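Local coordinates for S-locus protein 11 (Brassica rapa subsp. oleifera, PDB 5GYY), which probably acts as the secreted, cysteine-rich pollen determinant that signals self-incompatibility, at residues 25-30 and 49-54. Numbering follows the deposited sequence.
Sequences HDCEAF and RTRYCD
Asp26 meets Arg51 through a water, which lies 2.8 Å from Asp26 OD2 and takes a bond from Arg51 NH1 at 3.1 Å, in the guanidinium plane at its edge. The two opposite charges are thus joined indirectly, with OD2 and NH1 still 4.8 Å apart.

The next residue, Cys27, carries the covalent link. Its SG bonds SG of Cys53 at 2.0 Å, and the C-S-S-C torsion of -74° is that of a left-handed bridge, its two CB-S bonds turned roughly at right angles. Cys27 SG also sits over one face of the Arg51 guanidinium, 4.2 Å from NE, while the side chain of Cys27 touches Cys42 and Cys44 on strand 41-45.

The CB of Phe30 points toward the strand, and chi1 of -172°, which sets CG opposite the backbone N, brings CD2 within 3.1 Å of Arg51 NH2. Ring and guanidinium planes lie 45° apart, neither stacked nor perpendicular, and SG of Cys53 approaches the ring edge near its plane. Both terminal nitrogens of Arg51 also bond to the backbone of another protein's chain, so the guanidinium also takes part in an intermolecular contact.

Helix 23-35 pinned by a single disulfide to the central strand 50-57 of a three-stranded antiparallel sheet is the arrangement of a defensin-like alpha/beta protein, consistent with the DEFL family.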
loop_
_atom_site.group_PDB
_atom_site.type_symbol
_atom_site.label_atom_id
_atom_site.label_comp_id
_atom_site.label_asym_id
_atom_site.label_seq_id
_atom_site.Cartn_x
_atom_site.Cartn_y
_atom_site.Cartn_z
ATOM N N HIS C 25 10.305 -1.011 -22.619
ATOM C CA HIS C 25 11.618 -0.598 -23.080
ATOM C C HIS C 25 12.553 -0.298 -21.919
ATOM O O HIS C 25 13.751 -0.557 -22.019
ATOM C CB HIS C 25 11.511 0.582 -24.048
ATOM C CG HIS C 25 10.896 0.216 -25.367
ATOM N ND1 HIS C 25 10.481 1.155 -26.286
ATOM C CD2 HIS C 25 10.631 -0.993 -25.921
ATOM C CE1 HIS C 25 9.983 0.542 -27.347
ATOM N NE2 HIS C 25 10.062 -0.762 -27.151
ATOM N N ASP C 26 12.007 0.255 -20.828
ATOM C CA ASP C 26 12.796 0.534 -19.636
ATOM C C ASP C 26 13.324 -0.772 -19.068
ATOM O O ASP C 26 14.505 -0.890 -18.810
ATOM C CB ASP C 26 11.981 1.255 -18.552
ATOM C CG ASP C 26 11.545 2.632 -18.964
ATOM O OD1 ASP C 26 12.169 3.198 -19.892
ATOM O OD2 ASP C 26 10.577 3.143 -18.350
ATOM N N CYS C 27 12.435 -1.751 -18.908
ATOM C CA CYS C 27 12.819 -3.069 -18.441
ATOM C C CYS C 27 13.923 -3.666 -19.306
ATOM O O CYS C 27 14.892 -4.214 -18.777
ATOM C CB CYS C 27 11.609 -4.002 -18.398
ATOM S SG CYS C 27 10.572 -3.737 -16.938
ATOM N N GLU C 28 13.790 -3.522 -20.624
ATOM C CA GLU C 28 14.759 -4.080 -21.567
ATOM C C GLU C 28 16.123 -3.415 -21.444
ATOM O O GLU C 28 17.161 -4.079 -21.480
ATOM C CB GLU C 28 14.245 -3.967 -23.009
ATOM C CG GLU C 28 13.121 -4.939 -23.347
ATOM C CD GLU C 28 12.293 -4.490 -24.550
ATOM O OE1 GLU C 28 12.715 -3.537 -25.245
ATOM O OE2 GLU C 28 11.224 -5.092 -24.794
ATOM N N ALA C 29 16.109 -2.102 -21.274
ATOM C CA ALA C 29 17.333 -1.353 -21.076
ATOM C C ALA C 29 17.963 -1.767 -19.741
ATOM O O ALA C 29 19.178 -1.928 -19.651
ATOM C CB ALA C 29 17.035 0.168 -21.092
ATOM N N PHE C 30 17.110 -1.936 -18.724
ATOM C CA PHE C 30 17.492 -2.391 -17.390
ATOM C C PHE C 30 18.167 -3.760 -17.497
ATOM O O PHE C 30 19.233 -3.990 -16.914
ATOM C CB PHE C 30 16.240 -2.471 -16.497
ATOM C CG PHE C 30 16.525 -2.750 -15.029
ATOM C CD1 PHE C 30 17.761 -2.471 -14.466
ATOM C CD2 PHE C 30 15.535 -3.294 -14.215
ATOM C CE1 PHE C 30 18.011 -2.724 -13.105
ATOM C CE2 PHE C 30 15.769 -3.548 -12.869
ATOM C CZ PHE C 30 17.014 -3.260 -12.311
ATOM N N ARG C 49 3.395 -0.992 -5.586
ATOM C CA ARG C 49 4.442 0.044 -5.704
ATOM C C ARG C 49 5.805 -0.508 -6.183
ATOM O O ARG C 49 6.883 -0.004 -5.805
ATOM C CB ARG C 49 4.610 0.820 -4.382
ATOM C CG ARG C 49 5.216 2.212 -4.562
ATOM C CD ARG C 49 5.548 2.911 -3.238
ATOM N NE ARG C 49 6.653 2.294 -2.499
ATOM C CZ ARG C 49 7.882 2.104 -2.980
ATOM N NH1 ARG C 49 8.177 2.479 -4.207
ATOM N NH2 ARG C 49 8.821 1.531 -2.237
ATOM N N THR C 50 5.738 -1.525 -7.038
ATOM C CA THR C 50 6.917 -2.252 -7.510
ATOM C C THR C 50 6.832 -2.454 -9.014
ATOM O O THR C 50 5.778 -2.759 -9.524
ATOM C CB THR C 50 6.990 -3.637 -6.832
ATOM O OG1 THR C 50 7.080 -3.451 -5.416
ATOM C CG2 THR C 50 8.199 -4.448 -7.330
ATOM N N ARG C 51 7.933 -2.237 -9.717
ATOM C CA ARG C 51 7.997 -2.536 -11.134
ATOM C C ARG C 51 8.533 -3.961 -11.298
ATOM O O ARG C 51 9.669 -4.261 -10.902
ATOM C CB ARG C 51 8.912 -1.554 -11.862
ATOM C CG ARG C 51 8.799 -1.613 -13.387
ATOM C CD ARG C 51 9.886 -0.809 -14.062
ATOM N NE ARG C 51 11.228 -1.243 -13.675
ATOM C CZ ARG C 51 12.340 -0.599 -14.019
ATOM N NH1 ARG C 51 12.263 0.523 -14.728
ATOM N NH2 ARG C 51 13.529 -1.060 -13.636
ATOM N N TYR C 52 7.721 -4.831 -11.882
ATOM C CA TYR C 52 8.144 -6.214 -12.157
ATOM C C TYR C 52 8.552 -6.335 -13.598
ATOM O O TYR C 52 7.723 -6.176 -14.495
ATOM C CB TYR C 52 7.028 -7.221 -11.850
ATOM C CG TYR C 52 6.640 -7.265 -10.382
ATOM C CD1 TYR C 52 7.135 -8.260 -9.542
ATOM C CD2 TYR C 52 5.781 -6.309 -9.838
ATOM C CE1 TYR C 52 6.788 -8.304 -8.200
ATOM C CE2 TYR C 52 5.418 -6.343 -8.503
ATOM C CZ TYR C 52 5.931 -7.340 -7.685
ATOM O OH TYR C 52 5.577 -7.371 -6.357
ATOM N N CYS C 53 9.840 -6.553 -13.836
ATOM C CA CYS C 53 10.278 -6.882 -15.196
ATOM C C CYS C 53 10.324 -8.405 -15.409
ATOM O O CYS C 53 10.964 -9.131 -14.643
ATOM C CB CYS C 53 11.643 -6.275 -15.505
ATOM S SG CYS C 53 11.690 -4.499 -15.403
ATOM N N ASP C 54 9.615 -8.877 -16.434
ATOM C CA ASP C 54 9.659 -10.283 -16.847
ATOM C C ASP C 54 10.306 -10.387 -18.214
ATOM O O ASP C 54 9.681 -10.073 -19.225
ATOM C CB ASP C 54 8.250 -10.881 -16.901
ATOM C CG ASP C 54 7.770 -11.362 -15.549
ATOM O OD1 ASP C 54 8.614 -11.778 -14.722
ATOM O OD2 ASP C 54 6.552 -11.297 -15.292
HETATM O O HOH W 1 9.837 2.103 -15.815
#